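Local atomic coordinates of 3',5'-cyclic-nucleotide phosphodiesterase 1 (PDB entry 4OJV), a protein that belongs to the class-II phosphodiesterases of the metallo-hydrolase/oxidoreductase clan and holds a pair of zinc ions. Residues A42-L47 and K112-V117; P142-Q147 and K151-W156; N306-Y311 and K315-L320; E342-L347 and L356-A361. All coordinates share one frame; numbering follows the deposited sequence.

Interaction 1: A42-L47 and K112-V117; sequences AGMYQL and KKTYEV
The terminal methyl of Met-44 lies squarely over one face of the Tyr-115 ring, with CE 3.9 Å from the centroid and only 9° off the ring normal. This CH-pi contact, with SD above the same face but farther out, makes a Met-aromatic pair. It joins helix 44-53 to helix 110-119, two helices of a fold in which mixed beta sheets and helices are arranged as in metallo-beta-lactamases. The Met-44 chain runs straight to SD and then bends (chi3 86°), which carries CE across to the ring. Further along, Leu-47 CD2 meets Val-117 CG1 at 4.2 Å, while Met-44 and Leu-47 also touch Phe-118 of helix 110-119. The second subunit is close: its Pro-15 packs on Tyr-115, and its Glu-17 accepts hydrogen bonds from Gly-43 N and Tyr-45 N at the start of helix 44-53. Between the helices Thr-114 divides its two branches: OG1 turns back to bond to Thr-110 O in its own helix, and CG2 presses against Met-44 O at 3.4 Å.

Interaction 2: P142-Q147 and K151-W156; sequences PSIYEQ and KKKTIW
Ile-144 and the aliphatic part of Lys-153 carry the apolar packing, their side chains meeting at a slant. Ile-144 CG1 comes within 3.5 Å of Lys-153 CE, a tight carbon pair, and Ile-144 CD1 rests 3.7 Å from Lys-153 CD. The other branch, Ile-144 CG2, faces the backbone at Lys-151 O. These residues lie on the return leg of a beta-alpha-beta crossover, in which helix 135-140 and the following 3-10 turn lead from strand 121-125 to the adjacent parallel strand 153-157. Polar contact is made through water. One water donates to Ser-143 OG at 2.9 Å and accepts from Lys-153 NZ at 3.1 Å, the lysine chain bending at its last torsion (chi4 -79°) to direct the ammonium there. That ammonium also forms a cation-pi contact with Phe-118, and Ser-143 OG bonds to Asn-140 O. A second water donates twice, to Ile-144 O at 2.7 Å and to Lys-151 O at 2.8 Å, tying together two backbone carbonyls.

Interaction 3: N306-Y311 and K315-L320; sequences NLNTLY and KGLSGL
Van der Waals contacts join Leu-317 to Leu-307, Asn-308 and Tyr-311 on helix 297-311. Its CG lies 3.9 Å from Asn-308 CB, and its CD2 branch reaches Tyr-311 CD2 at 4.0 Å and Leu-307 CG at 4.4 Å; the leucine and tyrosine side chains cross at nearly a right angle. A closer approach involves a polar atom: with CG anti to the backbone N (chi1 -175°), Asn-308 extends toward the loop and sets OD1 3.0 Å from Gly-316 CA. This is the joint of a beta-alpha-beta unit, where helix 297-311 ends and the chain turns back into strand 321-325, next to the parallel strand 273-279. A type II' turn from Lys-315 to Ser-318, with Gly-316 at positive phi, overlaps a type II turn from Leu-317 to Leu-320. Lys-315 O accepts twice from Ser-318, from N at 3.2 Å and from OG at 2.6 Å, the hydroxyl lying in the carbonyl plane. Ser-318 OG also bonds to Asp-355 N, and Tyr-311 OH to Ile-268 O.

Interaction 4: E342-L347 and L356-A361; sequences EELRFL and LRISIA
Arg-345 reaches from helix 336-350 to the backbone of Ile-358, while Leu-344 beside it packs on the same isoleucine's side chain. The segments lie on the helix and the second strand of a beta-alpha-beta unit running from strand 321-325 through helix 336-350 to strand 357-360. Leu-344 and Ile-358 meet at about a right angle, each with its first torsion placing the next carbon beside the backbone N (the CG1 branch in Ile-358). Ile-358 CG1 thus leads CD1 onto the helix, 3.9 Å from Leu-344 CB and 4.0 Å from Leu-344 O, whereas the CG2 branch lies 4.1 Å from Leu-344 CD1. Val-324 and Ile-301 also touch Leu-344 and extend this apolar layer. Arg-345 starts from the helix in a similar way (chi1 -74°) but then stays extended from CG to NE, passing Ile-358 CD1 with its CG at 4.3 Å before the guanidinium reaches the strand. There NH2 donates to Ile-358 O at 2.9 Å, nearly in line with the carbonyl bond, although the oxygen lies 24° out of the guanidinium plane and the N-H...O angle is 145°. NH2 has a second, weak bond to Ile-80 O. The neighbouring NE acts through a single water, which accepts from NE at 2.9 Å and from Ile-358 N at 2.9 Å.

Along the chain the four contacts follow one another in series and form two neighbourhoods on opposite sides of its centre. Interactions 1 and 2, centres 13 Å apart, touch where Tyr-115 packs on Ser-143 and Glu-146; they belong with the sheet containing strands 121-125 and 153-157. Interactions 3 and 4, centres 15 Å apart, meet around Leu-356 and at Leu-320 O, which probably accepts a hydrogen bond from Arg-357 N, beside the parallel pairing of strands 321-325 and 357-360 in the other sheet. Between the pairs, centres lie 31 to 41 Å apart. The two zinc sites draw on both halves: His-128, His-130, Asp-132 and His-133 follow strand 121-125, and His-326 follows strand 321-325; His-213 and the shared Asp-244 complete them.

Interaction 1: A42-L47 and K112-V117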
loop_
_atom_site.group_PDB
_atom_site.type_symbol
_atom_site.label_atom_id
_atom_site.label_comp_id
_atom_site.label_asym_id
_atom_site.label_seq_id
_atom_site.Cartn_x
_atom_site.Cartn_y
_atom_site.Cartn_z
ATOM N N ALA A 42 -4.260 0.823 -5.435
ATOM C CA ALA A 42 -5.431 0.949 -4.551
ATOM C C ALA A 42 -6.540 -0.063 -4.865
ATOM O O ALA A 42 -6.912 -0.199 -6.022
ATOM C CB ALA A 42 -5.972 2.359 -4.636
ATOM N N GLY A 43 -7.093 -0.721 -3.833
ATOM C CA GLY A 43 -8.084 -1.803 -3.997
ATOM C C GLY A 43 -9.185 -1.819 -2.928
ATOM O O GLY A 43 -9.928 -0.838 -2.791
ATOM N N MET A 44 -9.279 -2.905 -2.148
ATOM C CA MET A 44 -10.321 -3.040 -1.114
ATOM C C MET A 44 -10.411 -1.851 -0.182
ATOM O O MET A 44 -11.511 -1.422 0.169
ATOM C CB MET A 44 -10.076 -4.274 -0.242
ATOM C CG MET A 44 -10.376 -5.597 -0.898
ATOM S SD MET A 44 -10.122 -6.941 0.273
ATOM C CE MET A 44 -11.691 -7.030 1.106
ATOM N N TYR A 45 -9.262 -1.364 0.276
ATOM C CA TYR A 45 -9.245 -0.269 1.234
ATOM C C TYR A 45 -9.976 0.936 0.660
ATOM O O TYR A 45 -10.763 1.602 1.349
ATOM C CB TYR A 45 -7.798 0.075 1.613
ATOM C CG TYR A 45 -7.654 0.990 2.800
ATOM C CD1 TYR A 45 -7.911 2.354 2.679
ATOM C CD2 TYR A 45 -7.243 0.502 4.040
ATOM C CE1 TYR A 45 -7.770 3.214 3.762
ATOM C CE2 TYR A 45 -7.098 1.350 5.126
ATOM C CZ TYR A 45 -7.363 2.700 4.982
ATOM O OH TYR A 45 -7.216 3.546 6.058
ATOM N N GLN A 46 -9.724 1.215 -0.613
ATOM C CA GLN A 46 -10.324 2.375 -1.238
ATOM C C GLN A 46 -11.806 2.175 -1.544
ATOM O O GLN A 46 -12.605 3.104 -1.380
ATOM C CB GLN A 46 -9.541 2.770 -2.492
ATOM C CG GLN A 46 -9.955 4.105 -3.117
ATOM C CD GLN A 46 -10.114 5.264 -2.133
ATOM O OE1 GLN A 46 -9.312 5.449 -1.216
ATOM N NE2 GLN A 46 -11.164 6.055 -2.330
ATOM N N LEU A 47 -12.188 0.968 -1.953
ATOM C CA LEU A 47 -13.603 0.643 -2.103
ATOM C C LEU A 47 -14.350 0.886 -0.797
ATOM O O LEU A 47 -15.437 1.476 -0.796
ATOM C CB LEU A 47 -13.784 -0.798 -2.565
ATOM C CG LEU A 47 -13.377 -1.052 -4.017
ATOM C CD1 LEU A 47 -13.271 -2.541 -4.294
ATOM C CD2 LEU A 47 -14.338 -0.390 -4.997
ATOM N N LYS A 112 -18.376 -5.888 5.389
ATOM C CA LYS A 112 -19.049 -6.909 4.603
ATOM C C LYS A 112 -19.366 -6.424 3.190
ATOM O O LYS A 112 -19.157 -7.158 2.216
ATOM C CB LYS A 112 -20.337 -7.367 5.295
ATOM C CG LYS A 112 -21.092 -8.478 4.577
ATOM C CD LYS A 112 -20.256 -9.743 4.469
ATOM C CE LYS A 112 -21.079 -10.926 3.995
ATOM N NZ LYS A 112 -20.228 -12.136 3.824
ATOM N N LYS A 113 -19.857 -5.188 3.082
ATOM C CA LYS A 113 -20.136 -4.600 1.764
ATOM C C LYS A 113 -18.867 -4.544 0.912
ATOM O O LYS A 113 -18.909 -4.761 -0.299
ATOM C CB LYS A 113 -20.709 -3.196 1.902
ATOM C CG LYS A 113 -22.110 -3.109 2.491
ATOM C CD LYS A 113 -22.600 -1.668 2.411
ATOM C CE LYS A 113 -23.978 -1.472 3.020
ATOM N NZ LYS A 113 -23.913 -1.164 4.474
ATOM N N THR A 114 -17.742 -4.246 1.562
ATOM C CA THR A 114 -16.448 -4.168 0.890
ATOM C C THR A 114 -16.053 -5.529 0.315
ATOM O O THR A 114 -15.673 -5.622 -0.856
ATOM C CB THR A 114 -15.358 -3.650 1.849
ATOM O OG1 THR A 114 -15.729 -2.359 2.338
ATOM C CG2 THR A 114 -14.016 -3.535 1.142
ATOM N N TYR A 115 -16.119 -6.574 1.138
ATOM C CA TYR A 115 -15.899 -7.930 0.632
ATOM C C TYR A 115 -16.823 -8.268 -0.546
ATOM O O TYR A 115 -16.376 -8.821 -1.544
ATOM C CB TYR A 115 -16.074 -8.978 1.735
ATOM C CG TYR A 115 -14.853 -9.212 2.606
ATOM C CD1 TYR A 115 -13.876 -10.131 2.230
ATOM C CD2 TYR A 115 -14.683 -8.531 3.810
ATOM C CE1 TYR A 115 -12.757 -10.361 3.031
ATOM C CE2 TYR A 115 -13.578 -8.759 4.620
ATOM C CZ TYR A 115 -12.620 -9.676 4.224
ATOM O OH TYR A 115 -11.525 -9.887 5.037
ATOM N N GLU A 116 -18.104 -7.921 -0.439
ATOM C CA GLU A 116 -19.061 -8.249 -1.495
ATOM C C GLU A 116 -18.732 -7.534 -2.813
ATOM O O GLU A 116 -18.677 -8.161 -3.871
ATOM C CB GLU A 116 -20.487 -7.950 -1.025
ATOM C CG GLU A 116 -20.984 -8.915 0.037
ATOM C CD GLU A 116 -22.392 -8.621 0.506
ATOM O OE1 GLU A 116 -22.726 -9.049 1.630
ATOM O OE2 GLU A 116 -23.159 -7.976 -0.241
ATOM N N VAL A 117 -18.511 -6.222 -2.756
ATOM C CA VAL A 117 -18.162 -5.484 -3.977
ATOM C C VAL A 117 -16.877 -6.053 -4.556
ATOM O O VAL A 117 -16.768 -6.270 -5.767
ATOM C CB VAL A 117 -17.996 -3.967 -3.724
ATOM C CG1 VAL A 117 -17.451 -3.254 -4.959
ATOM C CG2 VAL A 117 -19.317 -3.347 -3.302
#

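Interaction 2: P142-Q147 and K151-W156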
loop_
_atom_site.group_PDB
_atom_site.type_symbol
_atom_site.label_atom_id
_atom_site.label_comp_id
_atom_site.label_asym_id
_atom_site.label_seq_id
_atom_site.Cartn_x
_atom_site.Cartn_y
_atom_site.Cartn_z
ATOM N N PRO A 142 -5.812 -12.702 -0.595
ATOM C CA PRO A 142 -6.347 -13.789 0.247
ATOM C C PRO A 142 -7.862 -13.720 0.467
ATOM O O PRO A 142 -8.463 -14.715 0.869
ATOM C CB PRO A 142 -5.574 -13.633 1.562
ATOM C CG PRO A 142 -4.301 -12.952 1.156
ATOM C CD PRO A 142 -4.720 -11.991 0.088
ATOM N N SER A 143 -8.481 -12.579 0.158
ATOM C CA SER A 143 -9.948 -12.476 0.225
ATOM C C SER A 143 -10.632 -13.521 -0.653
ATOM O O SER A 143 -11.772 -13.896 -0.383
ATOM C CB SER A 143 -10.426 -11.077 -0.183
ATOM O OG SER A 143 -10.167 -10.818 -1.557
ATOM N N ILE A 144 -9.949 -13.989 -1.692
ATOM C CA ILE A 144 -10.520 -14.974 -2.604
ATOM C C ILE A 144 -10.875 -16.283 -1.873
ATOM O O ILE A 144 -11.721 -17.033 -2.346
ATOM C CB ILE A 144 -9.574 -15.237 -3.800
ATOM C CG1 ILE A 144 -9.380 -13.967 -4.629
ATOM C CG2 ILE A 144 -10.118 -16.327 -4.700
ATOM C CD1 ILE A 144 -8.079 -13.909 -5.413
ATOM N N TYR A 145 -10.258 -16.536 -0.717
ATOM C CA TYR A 145 -10.476 -17.784 0.035
ATOM C C TYR A 145 -11.494 -17.695 1.159
ATOM O O TYR A 145 -11.588 -18.612 1.988
ATOM C CB TYR A 145 -9.165 -18.286 0.617
ATOM C CG TYR A 145 -8.140 -18.543 -0.430
ATOM C CD1 TYR A 145 -8.322 -19.553 -1.376
ATOM C CD2 TYR A 145 -6.982 -17.782 -0.486
ATOM C CE1 TYR A 145 -7.378 -19.789 -2.352
ATOM C CE2 TYR A 145 -6.027 -18.015 -1.455
ATOM C CZ TYR A 145 -6.230 -19.020 -2.382
ATOM O OH TYR A 145 -5.279 -19.248 -3.342
ATOM N N GLU A 146 -12.254 -16.606 1.193
ATOM C CA GLU A 146 -13.290 -16.438 2.206
ATOM C C GLU A 146 -14.469 -17.417 2.120
ATOM O O GLU A 146 -15.213 -17.574 3.093
ATOM C CB GLU A 146 -13.798 -14.998 2.210
ATOM C CG GLU A 146 -12.959 -14.072 3.071
ATOM C CD GLU A 146 -12.955 -14.459 4.544
ATOM O OE1 GLU A 146 -13.910 -15.121 5.011
ATOM O OE2 GLU A 146 -11.992 -14.094 5.246
ATOM N N GLN A 147 -14.634 -18.079 0.976
ATOM C CA GLN A 147 -15.797 -18.951 0.747
ATOM C C GLN A 147 -15.502 -20.140 -0.169
ATOM O O GLN A 147 -14.575 -20.094 -0.983
ATOM C CB GLN A 147 -16.993 -18.142 0.209
ATOM C CG GLN A 147 -16.743 -17.402 -1.100
ATOM C CD GLN A 147 -15.856 -16.183 -0.932
ATOM O OE1 GLN A 147 -16.206 -15.231 -0.231
ATOM N NE2 GLN A 147 -14.698 -16.207 -1.578
ATOM N N LYS A 151 -15.952 -16.954 -6.350
ATOM C CA LYS A 151 -15.648 -16.179 -7.544
ATOM C C LYS A 151 -14.124 -16.132 -7.713
ATOM O O LYS A 151 -13.402 -15.756 -6.786
ATOM C CB LYS A 151 -16.215 -14.762 -7.426
ATOM C CG LYS A 151 -17.737 -14.678 -7.404
ATOM C CD LYS A 151 -18.181 -13.230 -7.528
ATOM C CE LYS A 151 -19.691 -13.078 -7.447
ATOM N NZ LYS A 151 -20.070 -11.640 -7.330
ATOM N N LYS A 152 -13.650 -16.526 -8.891
ATOM C CA LYS A 152 -12.215 -16.639 -9.165
ATOM C C LYS A 152 -11.688 -15.390 -9.856
ATOM O O LYS A 152 -12.425 -14.729 -10.594
ATOM C CB LYS A 152 -11.930 -17.862 -10.036
ATOM C CG LYS A 152 -12.394 -19.180 -9.432
ATOM C CD LYS A 152 -11.858 -20.368 -10.212
ATOM C CE LYS A 152 -12.250 -21.676 -9.543
ATOM N NZ LYS A 152 -11.592 -22.848 -10.181
ATOM N N LYS A 153 -10.416 -15.076 -9.614
ATOM C CA LYS A 153 -9.772 -13.908 -10.222
ATOM C C LYS A 153 -8.649 -14.284 -11.183
ATOM O O LYS A 153 -7.888 -15.226 -10.942
ATOM C CB LYS A 153 -9.214 -12.969 -9.155
ATOM C CG LYS A 153 -10.230 -12.384 -8.178
ATOM C CD LYS A 153 -9.603 -11.210 -7.434
ATOM C CE LYS A 153 -10.221 -10.945 -6.071
ATOM N NZ LYS A 153 -11.509 -10.221 -6.159
ATOM N N THR A 154 -8.548 -13.523 -12.262
ATOM C CA THR A 154 -7.512 -13.700 -13.263
ATOM C C THR A 154 -6.724 -12.406 -13.407
ATOM O O THR A 154 -7.304 -11.311 -13.488
ATOM C CB THR A 154 -8.103 -14.120 -14.626
ATOM O OG1 THR A 154 -8.864 -15.319 -14.462
ATOM C CG2 THR A 154 -7.002 -14.373 -15.643
ATOM N N ILE A 155 -5.402 -12.539 -13.427
ATOM C CA ILE A 155 -4.478 -11.427 -13.625
ATOM C C ILE A 155 -3.922 -11.581 -15.040
ATOM O O ILE A 155 -3.283 -12.602 -15.348
ATOM C CB ILE A 155 -3.310 -11.471 -12.613
ATOM C CG1 ILE A 155 -3.812 -11.431 -11.163
ATOM C CG2 ILE A 155 -2.344 -10.332 -12.886
ATOM C CD1 ILE A 155 -2.781 -11.905 -10.153
ATOM N N TRP A 156 -4.202 -10.594 -15.889
ATOM C CA TRP A 156 -3.761 -10.575 -17.278
ATOM C C TRP A 156 -2.645 -9.596 -17.470
ATOM O O TRP A 156 -2.604 -8.535 -16.831
ATOM C CB TRP A 156 -4.893 -10.136 -18.183
ATOM C CG TRP A 156 -6.143 -10.958 -18.118
ATOM C CD1 TRP A 156 -7.224 -10.800 -17.264
ATOM C CD2 TRP A 156 -6.496 -12.077 -18.989
ATOM N NE1 TRP A 156 -8.200 -11.726 -17.539
ATOM C CE2 TRP A 156 -7.825 -12.520 -18.567
ATOM C CE3 TRP A 156 -5.869 -12.729 -20.046
ATOM C CZ2 TRP A 156 -8.476 -13.583 -19.181
ATOM C CZ3 TRP A 156 -6.534 -13.795 -20.662
ATOM C CH2 TRP A 156 -7.804 -14.212 -20.234
HETATM O O HOH W 1 -12.399 -11.080 -3.355
HETATM O O HOH W 2 -13.736 -16.231 -4.025
#

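Interaction 3: N306-Y311 and K315-L320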
loop_
_atom_site.group_PDB
_atom_site.type_symbol
_atom_site.label_atom_id
_atom_site.label_comp_id
_atom_site.label_asym_id
_atom_site.label_seq_id
_atom_site.Cartn_x
_atom_site.Cartn_y
_atom_site.Cartn_z
ATOM N N ASN A 306 1.455 14.218 -31.743
ATOM C CA ASN A 306 1.654 13.133 -32.701
ATOM C C ASN A 306 0.335 12.450 -33.065
ATOM O O ASN A 306 0.058 12.213 -34.248
ATOM C CB ASN A 306 2.682 12.116 -32.196
ATOM C CG ASN A 306 4.083 12.692 -32.099
ATOM O OD1 ASN A 306 4.383 13.758 -32.646
ATOM N ND2 ASN A 306 4.957 11.981 -31.394
ATOM N N LEU A 307 -0.492 12.155 -32.063
ATOM C CA LEU A 307 -1.816 11.606 -32.320
ATOM C C LEU A 307 -2.650 12.563 -33.179
ATOM O O LEU A 307 -3.333 12.137 -34.115
ATOM C CB LEU A 307 -2.536 11.296 -31.003
ATOM C CG LEU A 307 -3.966 10.752 -31.151
ATOM C CD1 LEU A 307 -4.009 9.448 -31.939
ATOM C CD2 LEU A 307 -4.613 10.577 -29.786
ATOM N N ASN A 308 -2.584 13.848 -32.852
ATOM C CA ASN A 308 -3.277 14.880 -33.614
ATOM C C ASN A 308 -2.873 14.882 -35.091
ATOM O O ASN A 308 -3.735 14.930 -35.975
ATOM C CB ASN A 308 -3.018 16.244 -32.993
ATOM C CG ASN A 308 -3.814 17.341 -33.655
ATOM O OD1 ASN A 308 -5.025 17.219 -33.825
ATOM N ND2 ASN A 308 -3.143 18.431 -34.012
ATOM N N THR A 309 -1.573 14.812 -35.350
ATOM C CA THR A 309 -1.058 14.785 -36.717
ATOM C C THR A 309 -1.612 13.571 -37.466
ATOM O O THR A 309 -1.974 13.670 -38.638
ATOM C CB THR A 309 0.488 14.791 -36.729
ATOM O OG1 THR A 309 0.953 15.993 -36.107
ATOM C CG2 THR A 309 1.039 14.717 -38.150
ATOM N N LEU A 310 -1.705 12.431 -36.785
ATOM C CA LEU A 310 -2.192 11.211 -37.422
ATOM C C LEU A 310 -3.686 11.263 -37.744
ATOM O O LEU A 310 -4.105 10.833 -38.823
ATOM C CB LEU A 310 -1.836 9.978 -36.576
ATOM C CG LEU A 310 -0.337 9.657 -36.535
ATOM C CD1 LEU A 310 -0.019 8.793 -35.322
ATOM C CD2 LEU A 310 0.148 8.995 -37.821
ATOM N N TYR A 311 -4.491 11.794 -36.826
ATOM C CA TYR A 311 -5.911 11.992 -37.116
ATOM C C TYR A 311 -6.089 13.000 -38.256
ATOM O O TYR A 311 -7.007 12.872 -39.066
ATOM C CB TYR A 311 -6.680 12.444 -35.882
ATOM C CG TYR A 311 -7.186 11.333 -34.979
ATOM C CD1 TYR A 311 -8.010 10.321 -35.470
ATOM C CD2 TYR A 311 -6.892 11.343 -33.619
ATOM C CE1 TYR A 311 -8.496 9.328 -34.632
ATOM C CE2 TYR A 311 -7.376 10.360 -32.773
ATOM C CZ TYR A 311 -8.175 9.358 -33.283
ATOM O OH TYR A 311 -8.656 8.384 -32.435
ATOM N N LYS A 315 -9.792 20.326 -36.887
ATOM C CA LYS A 315 -10.445 20.479 -35.583
ATOM C C LYS A 315 -9.530 20.014 -34.433
ATOM O O LYS A 315 -9.911 20.075 -33.261
ATOM C CB LYS A 315 -11.776 19.705 -35.552
ATOM C CG LYS A 315 -12.734 20.041 -36.691
ATOM C CD LYS A 315 -13.783 18.950 -36.876
ATOM C CE LYS A 315 -14.495 19.085 -38.217
ATOM N NZ LYS A 315 -15.377 17.920 -38.513
ATOM N N GLY A 316 -8.327 19.554 -34.766
ATOM C CA GLY A 316 -7.382 19.066 -33.761
ATOM C C GLY A 316 -7.955 17.884 -33.005
ATOM O O GLY A 316 -8.559 16.995 -33.594
ATOM N N LEU A 317 -7.766 17.890 -31.691
ATOM C CA LEU A 317 -8.293 16.839 -30.821
ATOM C C LEU A 317 -9.566 17.302 -30.109
ATOM O O LEU A 317 -9.850 16.902 -28.975
ATOM C CB LEU A 317 -7.222 16.398 -29.825
ATOM C CG LEU A 317 -5.975 15.770 -30.449
ATOM C CD1 LEU A 317 -4.937 15.482 -29.370
ATOM C CD2 LEU A 317 -6.301 14.507 -31.223
ATOM N N SER A 318 -10.344 18.149 -30.783
ATOM C CA SER A 318 -11.548 18.708 -30.176
ATOM C C SER A 318 -12.467 17.615 -29.658
ATOM O O SER A 318 -12.771 16.663 -30.367
ATOM C CB SER A 318 -12.297 19.600 -31.171
ATOM O OG SER A 318 -11.573 20.794 -31.402
ATOM N N GLY A 319 -12.880 17.755 -28.402
ATOM C CA GLY A 319 -13.778 16.794 -27.765
ATOM C C GLY A 319 -13.091 15.672 -26.997
ATOM O O GLY A 319 -13.741 14.961 -26.232
ATOM N N LEU A 320 -11.788 15.498 -27.199
ATOM C CA LEU A 320 -11.065 14.423 -26.510
ATOM C C LEU A 320 -10.881 14.720 -25.023
ATOM O O LEU A 320 -10.393 15.791 -24.659
ATOM C CB LEU A 320 -9.699 14.176 -27.156
ATOM C CG LEU A 320 -8.836 13.073 -26.536
ATOM C CD1 LEU A 320 -9.515 11.716 -26.623
ATOM C CD2 LEU A 320 -7.464 13.049 -27.185
#

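Interaction 4: E342-L347 and L356-A361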
loop_
_atom_site.group_PDB
_atom_site.type_symbol
_atom_site.label_atom_id
_atom_site.label_comp_id
_atom_site.label_asym_id
_atom_site.label_seq_id
_atom_site.Cartn_x
_atom_site.Cartn_y
_atom_site.Cartn_z
ATOM N N GLU A 342 -2.284 23.220 -15.401
ATOM C CA GLU A 342 -2.083 24.530 -16.023
ATOM C C GLU A 342 -1.073 24.473 -17.150
ATOM O O GLU A 342 -1.286 25.057 -18.211
ATOM C CB GLU A 342 -1.624 25.518 -14.968
ATOM C CG GLU A 342 -2.720 25.885 -13.997
ATOM C CD GLU A 342 -2.217 26.714 -12.845
ATOM O OE1 GLU A 342 -0.986 26.912 -12.745
ATOM O OE2 GLU A 342 -3.058 27.166 -12.040
ATOM N N GLU A 343 0.021 23.751 -16.928
ATOM C CA GLU A 343 1.069 23.597 -17.931
ATOM C C GLU A 343 0.575 22.851 -19.160
ATOM O O GLU A 343 0.857 23.248 -20.298
ATOM C CB GLU A 343 2.314 22.939 -17.324
ATOM C CG GLU A 343 3.007 23.855 -16.322
ATOM C CD GLU A 343 4.178 23.219 -15.595
ATOM O OE1 GLU A 343 4.323 21.977 -15.593
ATOM O OE2 GLU A 343 4.975 23.976 -15.007
ATOM N N LEU A 344 -0.185 21.781 -18.941
ATOM C CA LEU A 344 -0.749 21.026 -20.058
ATOM C C LEU A 344 -1.732 21.864 -20.875
ATOM O O LEU A 344 -1.688 21.846 -22.112
ATOM C CB LEU A 344 -1.434 19.752 -19.565
ATOM C CG LEU A 344 -0.514 18.625 -19.095
ATOM C CD1 LEU A 344 -1.322 17.559 -18.373
ATOM C CD2 LEU A 344 0.255 18.008 -20.246
ATOM N N ARG A 345 -2.607 22.593 -20.194
ATOM C CA ARG A 345 -3.588 23.434 -20.888
ATOM C C ARG A 345 -2.904 24.548 -21.683
ATOM O O ARG A 345 -3.303 24.846 -22.818
ATOM C CB ARG A 345 -4.608 23.998 -19.908
ATOM C CG ARG A 345 -5.600 22.954 -19.427
ATOM C CD ARG A 345 -6.536 23.528 -18.383
ATOM N NE ARG A 345 -7.559 22.555 -18.004
ATOM C CZ ARG A 345 -8.316 22.642 -16.915
ATOM N NH1 ARG A 345 -8.165 23.650 -16.067
ATOM N NH2 ARG A 345 -9.221 21.707 -16.661
ATOM N N PHE A 346 -1.862 25.133 -21.093
ATOM C CA PHE A 346 -1.099 26.180 -21.773
ATOM C C PHE A 346 -0.423 25.630 -23.028
ATOM O O PHE A 346 -0.509 26.230 -24.106
ATOM C CB PHE A 346 -0.060 26.799 -20.832
ATOM C CG PHE A 346 0.793 27.855 -21.485
ATOM C CD1 PHE A 346 1.958 27.506 -22.165
ATOM C CD2 PHE A 346 0.430 29.197 -21.423
ATOM C CE1 PHE A 346 2.743 28.474 -22.775
ATOM C CE2 PHE A 346 1.216 30.171 -22.029
ATOM C CZ PHE A 346 2.369 29.806 -22.706
ATOM N N LEU A 347 0.242 24.485 -22.897
ATOM C CA LEU A 347 0.966 23.889 -24.010
ATOM C C LEU A 347 0.025 23.394 -25.105
ATOM O O LEU A 347 0.344 23.500 -26.291
ATOM C CB LEU A 347 1.904 22.774 -23.538
ATOM C CG LEU A 347 3.140 23.203 -22.737
ATOM C CD1 LEU A 347 3.772 21.999 -22.050
ATOM C CD2 LEU A 347 4.161 23.928 -23.610
ATOM N N LEU A 356 -9.488 20.329 -26.639
ATOM C CA LEU A 356 -8.991 19.235 -25.824
ATOM C C LEU A 356 -9.397 19.487 -24.375
ATOM O O LEU A 356 -9.238 20.600 -23.872
ATOM C CB LEU A 356 -7.471 19.192 -25.966
ATOM C CG LEU A 356 -6.678 18.073 -25.305
ATOM C CD1 LEU A 356 -7.081 16.722 -25.873
ATOM C CD2 LEU A 356 -5.192 18.313 -25.508
ATOM N N ARG A 357 -9.931 18.462 -23.710
ATOM C CA ARG A 357 -10.453 18.614 -22.352
ATOM C C ARG A 357 -9.590 17.816 -21.389
ATOM O O ARG A 357 -9.588 16.581 -21.417
ATOM C CB ARG A 357 -11.909 18.163 -22.291
ATOM C CG ARG A 357 -12.800 19.022 -23.165
ATOM C CD ARG A 357 -14.008 18.280 -23.668
ATOM N NE ARG A 357 -14.727 19.109 -24.630
ATOM C CZ ARG A 357 -16.032 19.036 -24.839
ATOM N NH1 ARG A 357 -16.772 18.172 -24.153
ATOM N NH2 ARG A 357 -16.598 19.839 -25.730
ATOM N N ILE A 358 -8.825 18.531 -20.569
ATOM C CA ILE A 358 -7.826 17.927 -19.692
ATOM C C ILE A 358 -8.298 18.012 -18.250
ATOM O O ILE A 358 -8.692 19.078 -17.775
ATOM C CB ILE A 358 -6.435 18.581 -19.863
ATOM C CG1 ILE A 358 -6.058 18.683 -21.351
ATOM C CG2 ILE A 358 -5.393 17.805 -19.063
ATOM C CD1 ILE A 358 -4.732 19.367 -21.610
ATOM N N SER A 359 -8.263 16.866 -17.572
ATOM C CA SER A 359 -8.636 16.765 -16.168
ATOM C C SER A 359 -7.602 15.911 -15.459
ATOM O O SER A 359 -6.980 15.043 -16.070
ATOM C CB SER A 359 -10.005 16.088 -16.013
ATOM O OG SER A 359 -11.026 16.809 -16.675
ATOM N N ILE A 360 -7.434 16.132 -14.162
ATOM C CA ILE A 360 -6.619 15.241 -13.335
ATOM C C ILE A 360 -7.535 14.164 -12.768
ATOM O O ILE A 360 -8.630 14.470 -12.298
ATOM C CB ILE A 360 -5.939 16.007 -12.167
ATOM C CG1 ILE A 360 -5.139 17.226 -12.669
ATOM C CG2 ILE A 360 -5.076 15.070 -11.327
ATOM C CD1 ILE A 360 -3.970 16.923 -13.582
ATOM N N ALA A 361 -7.081 12.908 -12.802
ATOM C CA ALA A 361 -7.788 11.795 -12.160
ATOM C C ALA A 361 -7.812 11.973 -10.651
ATOM O O ALA A 361 -6.768 12.190 -10.039
ATOM C CB ALA A 361 -7.125 10.467 -12.496
HETATM O O HOH W 3 -8.938 21.372 -20.286
#